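Local coordinates for protein thermospermine synthase (Medicago truncatula, PDB 6BQ6) that probably makes the tetraamine thermospermine, transferring an aminopropyl group from decarboxylated S-adenosylmethionine to spermidine in plant polyamine biosynthesis, at residues A44-L49 / L61-P66; H122-K127 / R280-E285; D163-L168 / C191-T196; A221-H226 / K303-S308. All blocks are in the same frame, centred on the assembly; numbering follows the deposited sequence.

Interaction 1 (A44-L49 / L61-P66); sequences ALNSIL and LLDTKP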
loop_
_atom_site.group_PDB
_atom_site.type_symbol
_atom_site.label_atom_id
_atom_site.label_comp_id
_atom_site.label_asym_id
_atom_site.label_seq_id
_atom_site.Cartn_x
_atom_site.Cartn_y
_atom_site.Cartn_z
ATOM N N ALA B 44 -10.668 -4.599 1.155
ATOM C CA ALA B 44 -11.204 -3.574 2.049
ATOM C C ALA B 44 -11.761 -4.297 3.287
ATOM O O ALA B 44 -12.277 -5.421 3.192
ATOM C CB ALA B 44 -12.289 -2.786 1.391
ATOM N N LEU B 45 -11.596 -3.646 4.423
ATOM C CA LEU B 45 -11.888 -4.198 5.728
ATOM C C LEU B 45 -13.110 -3.543 6.370
ATOM O O LEU B 45 -13.182 -2.312 6.457
ATOM C CB LEU B 45 -10.726 -3.942 6.646
ATOM C CG LEU B 45 -9.551 -4.846 6.816
ATOM C CD1 LEU B 45 -8.563 -4.226 7.788
ATOM C CD2 LEU B 45 -10.031 -6.143 7.405
ATOM N N ASN B 46 -14.010 -4.368 6.889
ATOM C CA ASN B 46 -15.090 -3.903 7.791
ATOM C C ASN B 46 -14.555 -3.834 9.226
ATOM O O ASN B 46 -14.727 -2.832 9.942
ATOM C CB ASN B 46 -16.281 -4.865 7.763
ATOM C CG ASN B 46 -17.092 -4.796 6.473
ATOM O OD1 ASN B 46 -17.386 -3.715 5.978
ATOM N ND2 ASN B 46 -17.514 -5.955 5.958
ATOM N N SER B 47 -13.929 -4.902 9.694
ATOM C CA SER B 47 -13.413 -4.883 11.050
ATOM C C SER B 47 -12.346 -5.909 11.264
ATOM O O SER B 47 -12.104 -6.770 10.399
ATOM C CB SER B 47 -14.538 -5.001 12.087
ATOM O OG SER B 47 -15.020 -6.280 12.127
ATOM N N ILE B 48 -11.679 -5.794 12.402
ATOM C CA ILE B 48 -10.712 -6.776 12.841
ATOM C C ILE B 48 -11.318 -7.446 14.048
ATOM O O ILE B 48 -11.436 -6.832 15.128
ATOM C CB ILE B 48 -9.363 -6.110 13.178
ATOM C CG1 ILE B 48 -8.850 -5.371 11.934
ATOM C CG2 ILE B 48 -8.370 -7.138 13.674
ATOM C CD1 ILE B 48 -7.700 -4.408 12.193
ATOM N N LEU B 49 -11.765 -8.682 13.849
ATOM C CA LEU B 49 -12.670 -9.328 14.790
ATOM C C LEU B 49 -11.945 -9.847 16.000
ATOM O O LEU B 49 -12.386 -9.614 17.137
ATOM C CB LEU B 49 -13.476 -10.438 14.128
ATOM C CG LEU B 49 -14.472 -9.988 13.041
ATOM C CD1 LEU B 49 -15.022 -11.206 12.324
ATOM C CD2 LEU B 49 -15.616 -9.157 13.625
ATOM N N LEU B 61 -8.699 -12.907 12.826
ATOM C CA LEU B 61 -9.929 -13.060 12.077
ATOM C C LEU B 61 -10.450 -11.686 11.661
ATOM O O LEU B 61 -10.719 -10.816 12.517
ATOM C CB LEU B 61 -10.954 -13.809 12.891
ATOM C CG LEU B 61 -12.228 -14.234 12.167
ATOM C CD1 LEU B 61 -12.037 -15.343 11.132
ATOM C CD2 LEU B 61 -13.288 -14.630 13.192
ATOM N N LEU B 62 -10.529 -11.494 10.346
ATOM C CA LEU B 62 -10.860 -10.195 9.771
ATOM C C LEU B 62 -12.218 -10.276 9.174
ATOM O O LEU B 62 -12.558 -11.276 8.615
ATOM C CB LEU B 62 -9.861 -9.839 8.671
ATOM C CG LEU B 62 -8.405 -9.957 9.093
ATOM C CD1 LEU B 62 -7.495 -9.546 7.935
ATOM C CD2 LEU B 62 -8.081 -9.119 10.316
ATOM N N ASP B 63 -12.968 -9.200 9.196
ATOM C CA ASP B 63 -14.203 -9.152 8.488
ATOM C C ASP B 63 -13.912 -8.286 7.246
ATOM O O ASP B 63 -13.713 -7.115 7.364
ATOM C CB ASP B 63 -15.306 -8.558 9.332
ATOM C CG ASP B 63 -16.613 -8.433 8.581
ATOM O OD1 ASP B 63 -16.683 -8.827 7.387
ATOM O OD2 ASP B 63 -17.580 -7.908 9.182
ATOM N N THR B 64 -13.815 -8.928 6.105
ATOM C CA THR B 64 -13.452 -8.255 4.850
ATOM C C THR B 64 -14.665 -8.050 4.007
ATOM O O THR B 64 -15.578 -8.855 4.021
ATOM C CB THR B 64 -12.393 -9.054 4.057
ATOM O OG1 THR B 64 -12.996 -10.158 3.378
ATOM C CG2 THR B 64 -11.311 -9.593 4.982
ATOM N N LYS B 65 -14.638 -6.999 3.201
ATOM C CA LYS B 65 -15.767 -6.691 2.341
ATOM C C LYS B 65 -15.868 -7.674 1.200
ATOM O O LYS B 65 -16.942 -8.253 0.995
ATOM C CB LYS B 65 -15.694 -5.256 1.871
ATOM C CG LYS B 65 -15.832 -4.233 2.998
ATOM C CD LYS B 65 -15.953 -2.820 2.433
ATOM C CE LYS B 65 -15.856 -1.748 3.500
ATOM N NZ LYS B 65 -17.189 -1.562 4.146
ATOM N N PRO B 66 -14.761 -7.915 0.447
ATOM C CA PRO B 66 -14.959 -8.793 -0.698
ATOM C C PRO B 66 -15.190 -10.291 -0.364
ATOM O O PRO B 66 -15.984 -10.988 -1.035
ATOM C CB PRO B 66 -13.689 -8.576 -1.517
ATOM C CG PRO B 66 -12.675 -8.109 -0.547
ATOM C CD PRO B 66 -13.441 -7.281 0.452
#

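Interaction 2 (H122-K127 / R280-E285); sequences HKTIDK and RQRIIE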
loop_
_atom_site.group_PDB
_atom_site.type_symbol
_atom_site.label_atom_id
_atom_site.label_comp_id
_atom_site.label_asym_id
_atom_site.label_seq_id
_atom_site.Cartn_x
_atom_site.Cartn_y
_atom_site.Cartn_z
ATOM N N HIS B 122 -19.535 -37.269 4.606
ATOM C CA HIS B 122 -19.580 -38.599 4.052
ATOM C C HIS B 122 -20.215 -39.572 4.999
ATOM O O HIS B 122 -19.702 -39.812 6.075
ATOM C CB HIS B 122 -18.172 -39.031 3.689
ATOM C CG HIS B 122 -17.677 -38.385 2.440
ATOM N ND1 HIS B 122 -17.559 -39.076 1.258
ATOM C CD2 HIS B 122 -17.228 -37.127 2.198
ATOM C CE1 HIS B 122 -17.086 -38.267 0.321
ATOM N NE2 HIS B 122 -16.889 -37.079 0.865
ATOM N N LYS B 123 -21.310 -40.206 4.566
ATOM C CA LYS B 123 -21.967 -41.176 5.448
ATOM C C LYS B 123 -21.175 -42.432 5.739
ATOM O O LYS B 123 -21.457 -43.088 6.743
ATOM C CB LYS B 123 -23.366 -41.532 4.900
ATOM C CG LYS B 123 -24.275 -40.353 5.014
ATOM C CD LYS B 123 -25.606 -40.585 4.314
ATOM C CE LYS B 123 -25.477 -40.564 2.801
ATOM N NZ LYS B 123 -26.838 -40.487 2.146
ATOM N N THR B 124 -20.194 -42.770 4.890
ATOM C CA THR B 124 -19.347 -43.932 5.138
ATOM C C THR B 124 -18.427 -43.772 6.352
ATOM O O THR B 124 -17.960 -44.759 6.963
ATOM C CB THR B 124 -18.490 -44.266 3.880
ATOM O OG1 THR B 124 -17.644 -43.156 3.551
ATOM C CG2 THR B 124 -19.372 -44.525 2.670
ATOM N N ILE B 125 -18.117 -42.530 6.697
ATOM C CA ILE B 125 -17.110 -42.214 7.677
ATOM C C ILE B 125 -17.593 -42.556 9.078
ATOM O O ILE B 125 -18.667 -42.122 9.498
ATOM C CB ILE B 125 -16.691 -40.701 7.587
ATOM C CG1 ILE B 125 -15.911 -40.448 6.269
ATOM C CG2 ILE B 125 -15.919 -40.224 8.800
ATOM C CD1 ILE B 125 -14.531 -41.029 6.263
ATOM N N ASP B 126 -16.750 -43.283 9.791
ATOM C CA ASP B 126 -16.931 -43.623 11.216
ATOM C C ASP B 126 -15.993 -42.848 12.166
ATOM O O ASP B 126 -16.345 -42.616 13.335
ATOM C CB ASP B 126 -16.700 -45.126 11.400
ATOM C CG ASP B 126 -17.756 -45.983 10.719
ATOM O OD1 ASP B 126 -18.935 -45.532 10.530
ATOM O OD2 ASP B 126 -17.447 -47.156 10.420
ATOM N N LYS B 127 -14.788 -42.498 11.702
ATOM C CA LYS B 127 -13.836 -41.765 12.547
ATOM C C LYS B 127 -12.997 -40.840 11.722
ATOM O O LYS B 127 -12.506 -41.220 10.638
ATOM C CB LYS B 127 -12.921 -42.699 13.287
ATOM C CG LYS B 127 -12.075 -42.000 14.349
ATOM C CD LYS B 127 -11.400 -42.997 15.277
ATOM C CE LYS B 127 -10.001 -43.328 14.774
ATOM N NZ LYS B 127 -9.128 -43.803 15.862
ATOM N N ARG B 280 -23.987 -38.455 -4.844
ATOM C CA ARG B 280 -25.392 -38.609 -4.516
ATOM C C ARG B 280 -25.595 -39.691 -3.471
ATOM O O ARG B 280 -26.415 -39.535 -2.594
ATOM C CB ARG B 280 -26.182 -38.975 -5.779
ATOM C CG ARG B 280 -27.688 -39.168 -5.617
ATOM C CD ARG B 280 -28.397 -37.935 -5.082
ATOM N NE ARG B 280 -28.442 -36.839 -6.055
ATOM C CZ ARG B 280 -29.326 -36.718 -7.053
ATOM N NH1 ARG B 280 -30.285 -37.636 -7.274
ATOM N NH2 ARG B 280 -29.244 -35.664 -7.857
ATOM N N GLN B 281 -24.891 -40.794 -3.591
ATOM C CA GLN B 281 -25.100 -41.890 -2.648
ATOM C C GLN B 281 -24.497 -41.598 -1.283
ATOM O O GLN B 281 -25.072 -41.947 -0.259
ATOM C CB GLN B 281 -24.547 -43.222 -3.201
ATOM C CG GLN B 281 -24.905 -44.443 -2.337
ATOM C CD GLN B 281 -26.408 -44.722 -2.317
ATOM O OE1 GLN B 281 -26.991 -45.029 -3.364
ATOM N NE2 GLN B 281 -27.061 -44.555 -1.149
ATOM N N ARG B 282 -23.317 -40.970 -1.262
ATOM C CA ARG B 282 -22.486 -40.967 -0.069
ATOM C C ARG B 282 -22.388 -39.672 0.708
ATOM O O ARG B 282 -22.158 -39.677 1.910
ATOM C CB ARG B 282 -21.080 -41.342 -0.443
ATOM C CG ARG B 282 -20.913 -42.719 -0.994
ATOM C CD ARG B 282 -19.434 -42.851 -1.094
ATOM N NE ARG B 282 -18.951 -43.857 -1.965
ATOM C CZ ARG B 282 -17.650 -44.093 -2.142
ATOM N NH1 ARG B 282 -17.236 -45.007 -2.994
ATOM N NH2 ARG B 282 -16.754 -43.367 -1.481
ATOM N N ILE B 283 -22.574 -38.554 0.022
ATOM C CA ILE B 283 -22.362 -37.276 0.662
ATOM C C ILE B 283 -23.698 -36.643 1.013
ATOM O O ILE B 283 -24.610 -36.555 0.160
ATOM C CB ILE B 283 -21.594 -36.329 -0.264
ATOM C CG1 ILE B 283 -20.209 -36.892 -0.576
ATOM C CG2 ILE B 283 -21.545 -34.945 0.380
ATOM C CD1 ILE B 283 -19.418 -36.021 -1.574
ATOM N N ILE B 284 -23.800 -36.204 2.250
ATOM C CA ILE B 284 -24.958 -35.449 2.785
ATOM C C ILE B 284 -25.001 -34.055 2.155
ATOM O O ILE B 284 -23.986 -33.347 2.135
ATOM C CB ILE B 284 -24.847 -35.319 4.326
ATOM C CG1 ILE B 284 -24.899 -36.706 4.976
ATOM C CG2 ILE B 284 -25.944 -34.432 4.923
ATOM C CD1 ILE B 284 -24.544 -36.685 6.462
ATOM N N GLU B 285 -26.166 -33.664 1.630
ATOM C CA GLU B 285 -26.333 -32.384 0.915
ATOM C C GLU B 285 -25.502 -32.279 -0.380
ATOM O O GLU B 285 -24.628 -33.095 -0.682
ATOM C CB GLU B 285 -26.060 -31.187 1.824
ATOM C CG GLU B 285 -27.040 -31.052 2.972
ATOM C CD GLU B 285 -27.065 -29.650 3.558
ATOM O OE1 GLU B 285 -26.444 -29.464 4.634
ATOM O OE2 GLU B 285 -27.692 -28.739 2.945
HETATM O O HOH W 1 -17.495 -41.824 1.028
#

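Interaction 3 (D163-L168 / C191-T196); sequences DAKAEL and CYKLYT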
loop_
_atom_site.group_PDB
_atom_site.type_symbol
_atom_site.label_atom_id
_atom_site.label_comp_id
_atom_site.label_asym_id
_atom_site.label_seq_id
_atom_site.Cartn_x
_atom_site.Cartn_y
_atom_site.Cartn_z
ATOM N N ASP B 163 2.639 -33.370 16.530
ATOM C CA ASP B 163 3.301 -33.476 15.241
ATOM C C ASP B 163 2.732 -34.708 14.543
ATOM O O ASP B 163 2.707 -35.765 15.141
ATOM C CB ASP B 163 4.781 -33.709 15.483
ATOM C CG ASP B 163 5.537 -33.889 14.211
ATOM O OD1 ASP B 163 5.818 -32.879 13.553
ATOM O OD2 ASP B 163 5.856 -35.033 13.853
ATOM N N ALA B 164 2.284 -34.572 13.300
ATOM C CA ALA B 164 1.652 -35.684 12.583
ATOM C C ALA B 164 2.610 -36.868 12.353
ATOM O O ALA B 164 2.166 -38.012 12.377
ATOM C CB ALA B 164 1.051 -35.207 11.258
ATOM N N LYS B 165 3.916 -36.621 12.138
ATOM C CA LYS B 165 4.864 -37.732 11.961
ATOM C C LYS B 165 4.973 -38.534 13.216
ATOM O O LYS B 165 4.941 -39.767 13.174
ATOM C CB LYS B 165 6.280 -37.252 11.508
ATOM C CG LYS B 165 7.301 -38.369 11.388
ATOM C CD LYS B 165 8.660 -37.819 10.936
ATOM C CE LYS B 165 9.832 -38.703 11.355
ATOM N NZ LYS B 165 10.063 -39.781 10.376
ATOM N N ALA B 166 5.131 -37.856 14.343
ATOM C CA ALA B 166 5.182 -38.536 15.635
ATOM C C ALA B 166 3.926 -39.304 15.924
ATOM O O ALA B 166 3.989 -40.453 16.397
ATOM C CB ALA B 166 5.412 -37.510 16.741
ATOM N N GLU B 167 2.777 -38.675 15.651
ATOM C CA GLU B 167 1.486 -39.337 15.900
ATOM C C GLU B 167 1.294 -40.605 15.084
ATOM O O GLU B 167 0.970 -41.661 15.642
ATOM C CB GLU B 167 0.333 -38.382 15.635
ATOM C CG GLU B 167 -1.013 -38.879 16.059
ATOM C CD GLU B 167 -1.157 -39.102 17.560
ATOM O OE1 GLU B 167 -0.361 -38.522 18.326
ATOM O OE2 GLU B 167 -2.128 -39.808 17.960
ATOM N N LEU B 168 1.562 -40.526 13.778
ATOM C CA LEU B 168 1.429 -41.698 12.904
ATOM C C LEU B 168 2.406 -42.824 13.288
ATOM O O LEU B 168 2.016 -43.988 13.321
ATOM C CB LEU B 168 1.626 -41.330 11.440
ATOM C CG LEU B 168 0.465 -40.521 10.817
ATOM C CD1 LEU B 168 0.882 -39.879 9.501
ATOM C CD2 LEU B 168 -0.751 -41.399 10.610
ATOM N N CYS B 191 6.675 -28.145 8.972
ATOM C CA CYS B 191 5.898 -29.009 8.058
ATOM C C CYS B 191 6.711 -29.730 7.045
ATOM O O CYS B 191 6.221 -30.673 6.456
ATOM C CB CYS B 191 4.883 -28.178 7.273
ATOM S SG CYS B 191 3.738 -27.504 8.427
ATOM N N TYR B 192 7.915 -29.238 6.760
ATOM C CA TYR B 192 8.670 -29.662 5.617
ATOM C C TYR B 192 8.842 -31.189 5.614
ATOM O O TYR B 192 8.754 -31.843 4.570
ATOM C CB TYR B 192 10.045 -28.978 5.593
ATOM C CG TYR B 192 10.881 -29.488 4.476
ATOM C CD1 TYR B 192 11.726 -30.576 4.658
ATOM C CD2 TYR B 192 10.806 -28.915 3.212
ATOM C CE1 TYR B 192 12.479 -31.088 3.626
ATOM C CE2 TYR B 192 11.586 -29.398 2.169
ATOM C CZ TYR B 192 12.401 -30.494 2.383
ATOM O OH TYR B 192 13.143 -30.997 1.394
ATOM N N LYS B 193 9.099 -31.742 6.785
ATOM C CA LYS B 193 9.341 -33.181 6.877
ATOM C C LYS B 193 8.154 -34.046 6.440
ATOM O O LYS B 193 8.338 -35.210 6.073
ATOM C CB LYS B 193 9.813 -33.568 8.258
ATOM C CG LYS B 193 8.784 -33.372 9.347
ATOM C CD LYS B 193 9.412 -33.751 10.667
ATOM C CE LYS B 193 8.376 -33.737 11.764
ATOM N NZ LYS B 193 8.219 -32.372 12.306
ATOM N N LEU B 194 6.956 -33.469 6.475
ATOM C CA LEU B 194 5.754 -34.181 6.098
ATOM C C LEU B 194 5.497 -34.196 4.591
ATOM O O LEU B 194 4.441 -34.644 4.147
ATOM C CB LEU B 194 4.580 -33.603 6.854
ATOM C CG LEU B 194 4.764 -33.552 8.375
ATOM C CD1 LEU B 194 3.638 -32.782 9.089
ATOM C CD2 LEU B 194 4.900 -34.884 9.004
ATOM N N TYR B 195 6.467 -33.714 3.807
ATOM C CA TYR B 195 6.397 -33.714 2.353
ATOM C C TYR B 195 7.585 -34.482 1.746
ATOM O O TYR B 195 7.756 -34.493 0.543
ATOM C CB TYR B 195 6.406 -32.271 1.829
ATOM C CG TYR B 195 5.214 -31.446 2.164
ATOM C CD1 TYR B 195 5.154 -30.689 3.316
ATOM C CD2 TYR B 195 4.160 -31.362 1.274
ATOM C CE1 TYR B 195 4.045 -29.885 3.603
ATOM C CE2 TYR B 195 3.049 -30.592 1.568
ATOM C CZ TYR B 195 3.009 -29.832 2.694
ATOM O OH TYR B 195 1.915 -29.071 2.906
ATOM N N THR B 196 8.396 -35.145 2.572
ATOM C CA THR B 196 9.552 -35.813 2.002
ATOM C C THR B 196 9.225 -37.231 1.510
ATOM O O THR B 196 8.310 -37.908 2.036
ATOM C CB THR B 196 10.718 -35.878 3.006
ATOM O OG1 THR B 196 10.304 -36.595 4.164
ATOM C CG2 THR B 196 11.141 -34.510 3.426
#

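Interaction 4 (A221-H226 / K303-S308); sequences AGIFSH and KAVRNS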
loop_
_atom_site.group_PDB
_atom_site.type_symbol
_atom_site.label_atom_id
_atom_site.label_comp_id
_atom_site.label_asym_id
_atom_site.label_seq_id
_atom_site.Cartn_x
_atom_site.Cartn_y
_atom_site.Cartn_z
ATOM N N ALA B 221 -0.811 -23.312 -7.945
ATOM C CA ALA B 221 -0.796 -24.133 -9.166
ATOM C C ALA B 221 -1.048 -23.306 -10.445
ATOM O O ALA B 221 -1.550 -23.804 -11.448
ATOM C CB ALA B 221 -1.717 -25.295 -9.043
ATOM N N GLY B 222 -0.629 -22.059 -10.389
ATOM C CA GLY B 222 -0.661 -21.174 -11.569
ATOM C C GLY B 222 0.343 -21.535 -12.656
ATOM O O GLY B 222 1.268 -22.320 -12.483
ATOM N N ILE B 223 0.097 -20.947 -13.831
ATOM C CA ILE B 223 0.918 -21.261 -15.022
ATOM C C ILE B 223 2.410 -21.116 -14.724
ATOM O O ILE B 223 3.207 -21.932 -15.207
ATOM C CB ILE B 223 0.433 -20.400 -16.217
ATOM C CG1 ILE B 223 1.239 -20.592 -17.494
ATOM C CG2 ILE B 223 0.501 -18.930 -15.889
ATOM C CD1 ILE B 223 1.306 -22.003 -17.944
ATOM N N PHE B 224 2.804 -20.084 -13.976
ATOM C CA PHE B 224 4.172 -19.957 -13.484
ATOM C C PHE B 224 4.352 -20.328 -12.003
ATOM O O PHE B 224 5.411 -20.852 -11.613
ATOM C CB PHE B 224 4.694 -18.554 -13.793
ATOM C CG PHE B 224 4.650 -18.257 -15.258
ATOM C CD1 PHE B 224 5.336 -19.081 -16.174
ATOM C CD2 PHE B 224 3.858 -17.259 -15.738
ATOM C CE1 PHE B 224 5.276 -18.816 -17.531
ATOM C CE2 PHE B 224 3.777 -16.990 -17.096
ATOM C CZ PHE B 224 4.459 -17.783 -17.992
ATOM N N SER B 225 3.369 -20.008 -11.175
ATOM C CA SER B 225 3.541 -20.242 -9.716
ATOM C C SER B 225 3.616 -21.701 -9.336
ATOM O O SER B 225 4.157 -22.049 -8.258
ATOM C CB SER B 225 2.419 -19.556 -8.952
ATOM O OG SER B 225 1.154 -20.133 -9.202
ATOM N N HIS B 226 3.128 -22.579 -10.214
ATOM C CA HIS B 226 3.102 -24.033 -9.919
ATOM C C HIS B 226 4.508 -24.629 -9.693
ATOM O O HIS B 226 4.641 -25.728 -9.157
ATOM C CB HIS B 226 2.403 -24.860 -11.013
ATOM C CG HIS B 226 3.254 -25.086 -12.234
ATOM N ND1 HIS B 226 3.314 -24.187 -13.279
ATOM C CD2 HIS B 226 4.116 -26.086 -12.550
ATOM C CE1 HIS B 226 4.197 -24.613 -14.177
ATOM N NE2 HIS B 226 4.683 -25.766 -13.758
ATOM N N LYS B 303 -1.343 -27.386 -20.968
ATOM C CA LYS B 303 -0.178 -27.944 -21.654
ATOM C C LYS B 303 1.135 -27.706 -20.920
ATOM O O LYS B 303 1.919 -28.642 -20.716
ATOM C CB LYS B 303 -0.083 -27.338 -23.067
ATOM C CG LYS B 303 1.087 -27.840 -23.888
ATOM C CD LYS B 303 1.234 -27.049 -25.161
ATOM C CE LYS B 303 2.280 -27.674 -26.077
ATOM N NZ LYS B 303 2.194 -26.984 -27.377
ATOM N N ALA B 304 1.378 -26.449 -20.550
ATOM C CA ALA B 304 2.633 -26.052 -19.926
ATOM C C ALA B 304 2.814 -26.680 -18.538
ATOM O O ALA B 304 3.912 -27.089 -18.137
ATOM C CB ALA B 304 2.639 -24.567 -19.792
ATOM N N VAL B 305 1.721 -26.713 -17.788
ATOM C CA VAL B 305 1.783 -27.253 -16.418
ATOM C C VAL B 305 1.952 -28.756 -16.473
ATOM O O VAL B 305 2.807 -29.327 -15.779
ATOM C CB VAL B 305 0.528 -26.843 -15.585
ATOM C CG1 VAL B 305 0.552 -27.489 -14.206
ATOM C CG2 VAL B 305 0.427 -25.349 -15.433
ATOM N N ARG B 306 1.196 -29.422 -17.345
ATOM C CA ARG B 306 1.376 -30.865 -17.562
ATOM C C ARG B 306 2.840 -31.210 -17.889
ATOM O O ARG B 306 3.441 -32.090 -17.309
ATOM C CB ARG B 306 0.476 -31.348 -18.688
ATOM C CG ARG B 306 -0.209 -32.640 -18.442
ATOM C CD ARG B 306 -1.194 -33.056 -19.530
ATOM N NE ARG B 306 -2.127 -31.970 -19.926
ATOM C CZ ARG B 306 -2.187 -31.399 -21.138
ATOM N NH1 ARG B 306 -1.424 -31.820 -22.156
ATOM N NH2 ARG B 306 -3.052 -30.396 -21.339
ATOM N N ASN B 307 3.427 -30.478 -18.801
ATOM C CA ASN B 307 4.786 -30.804 -19.218
ATOM C C ASN B 307 5.818 -30.487 -18.134
ATOM O O ASN B 307 6.799 -31.248 -17.932
ATOM C CB ASN B 307 5.063 -30.121 -20.543
ATOM C CG ASN B 307 4.237 -30.741 -21.699
ATOM O OD1 ASN B 307 3.682 -31.848 -21.571
ATOM N ND2 ASN B 307 4.177 -30.047 -22.831
ATOM N N SER B 308 5.587 -29.386 -17.422
ATOM C CA SER B 308 6.433 -28.982 -16.302
ATOM C C SER B 308 6.420 -30.044 -15.196
ATOM O O SER B 308 7.495 -30.453 -14.684
ATOM C CB SER B 308 5.985 -27.589 -15.832
ATOM O OG SER B 308 6.677 -27.130 -14.704
#

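Interaction 1 (A44-L49 / L61-P66)
L45, I48 and L62 pack tightly on one face where strand 58-64 pairs with the residues flanking the corner at N46: L45 CD2 lies 3.9 Å from L62 CB, while I48 and L62 run side by side. That face is buried further by Y31 and V72 of the same chain and by C29 of a second subunit. A classic beta bulge joins the strands, N46 and S47 both standing opposite D63. The D63 carbonyl is gripped twice, by N46 N (2.8 Å to D63 O) and by S47 N, which sits on a lone pair in the carbonyl plane.

The other side is more open and polar. The N46 amide bridges two residues: its OD1 takes a bond from K65 NZ at 2.8 Å, and its ND2 makes a weak but straight bond of 3.3 Å to D63 OD1, amide and carboxylate planes 68° apart. K65 bends at its end (chi4 -83°) to bring NZ there. With an alanine at N46, the K65 ammonium would probably lose this acceptor and the D63 carboxylate would be freer to turn. The apolar face thus suits subunit packing, backed by a polar link across the corner between two sheets.

Interaction 2 (H122-K127 / R280-E285)
H122 lays its imidazole against I283, whose CG1 sits over one ring face, 3.7 Å from the ring centroid and 19° off the normal, a CH-pi contact in which the two side chains point the same way. I283 CG1 stands anti to its own carbonyl carbon, which carries the branch onto the ring. The imidazole is held at both nitrogens: ND1 shares a water at 2.8 Å, and NE2 is hydrogen-bonded to H93 of helix 84-98. On the backbone, H122 CA makes a CA-H...O contact with R282 O.

K123 N then gives that same R282 O a 2.8 Å bond, 174° at the hydrogen. The K123 side chain bends midway (chi3 -72°), its CG 3.7 Å from I284 CG1 and its NZ in a weak bond to Q281 O. H122 to I125 form a type I beta turn, closed by I125 N to H122 O, in the loop between helix 114-120 and strand 127-132 of the Rossmann-like domain; the turn meets the C-terminal end of helix 272-282, where the chain comes out of the helix at I283.

T124 CG2 touches R282 CD at 4.1 Å. The water that meets H122 ND1 also donates to T124 OG1 and accepts from R282 NH2, 3.0 Å away, while T124 OG1 and R282 NH1 additionally bond the carbonyls of P102 and H99.

Interaction 3 (D163-L168 / C191-T196)
D163 and K193 reach toward each other from opposite directions and meet in a salt bridge, K193 NZ lying 2.8 Å from D163 OD1. The ammonium approaches on the syn side of that oxygen but 33° out of the carboxylate plane. Two turns of the K193 chain account for this: CG is wedged between the backbone N and the carbonyl carbon (chi1 66°), and the last bond bends at chi4. The same nitrogen has a second, weak bond to P190 O.

The carboxylate's other oxygen is used differently. D163 OD2 accepts from A166 N at 3.0 Å through its anti lone pair, so D163 is the N-cap of helix 164-169, which follows strand 157-161 in the Rossmann-like domain. D163, A164, P190 and C191 bind adenosine in another structure of this protein, so the salt bridge joins two segments that both contribute adenosine-binding residues, consistent with a part in shaping that pocket. A lysine in place of D163 would probably lose the cap on the helix and set two ammonium groups against each other.

Beside the bridge the packing is apolar. L194 points its two methyl branches at the first turn of the helix: CD2 lies 3.7 Å from K165 CB, and CD1 lies 4.2 Å from A164 CB. K165 and K193 pass at an angle with only their aliphatic carbons near, K165 CD to K193 CD at 4.1 Å; K165 NZ turns away to a salt bridge with E169.

Interaction 4 (A221-H226 / K303-S308)
H226 NE2 and S308 OG make the polar link of this contact, a 2.6 Å hydrogen bond in which either group could be the donor; the hydroxyl lies at the ring edge, in the imidazole plane. At the other ring nitrogen, H226 ND1 donates to G222 O at 2.9 Å, also in the ring plane. G222 O accepts from H226 N as well, so one carbonyl takes two bonds from the same residue. With a bond in plane at each nitrogen, the ring is fixed in rotation. Its chi1 of 78° sets CG between the backbone N and the carbonyl carbon, and chi2 of -86° turns ND1 to G222 O and NE2 to S308.

Apolar contacts add to this. V305 lays both methyls over one ring face, its CG2 4.1 Å from the H226 centroid and 26° off the normal, a CH-pi contact. I223 CD1 presses on A304 CB at 3.4 Å, tighter than usual van der Waals distance, and I223 also packs on P252 of a third subunit.

A304, V305 and S308 thus present one side of helix 303-311, the last of the modelled chain, to the loop joining strand 212-220 to helix 230-238 of the Rossmann-like domain, beside the third subunit.

In the fold
Interaction 1 belongs to the N-terminal tetramerisation region, whereas interactions 2, 3 and 4 lie in or against the Rossmann-like catalytic part; its centre is 32 to 34 Å from each of theirs. Interaction 3 is nearest the chemistry: it contains adenosine-binding residues, and the side chain of L194 is about 10 Å from bound thermospermine, against about 12 Å for the side chain of L62 of interaction 1 and for G222 of interaction 4. Interactions 2 and 3 come within about 8 Å at their nearest atoms without touching, and in sequence both segments of interaction 3 fall between those of interaction 2. The segments of interactions 2 and 4 alternate along the chain. Interactions 1 and 4, about 20 Å apart at their nearest atoms, both touch the third subunit.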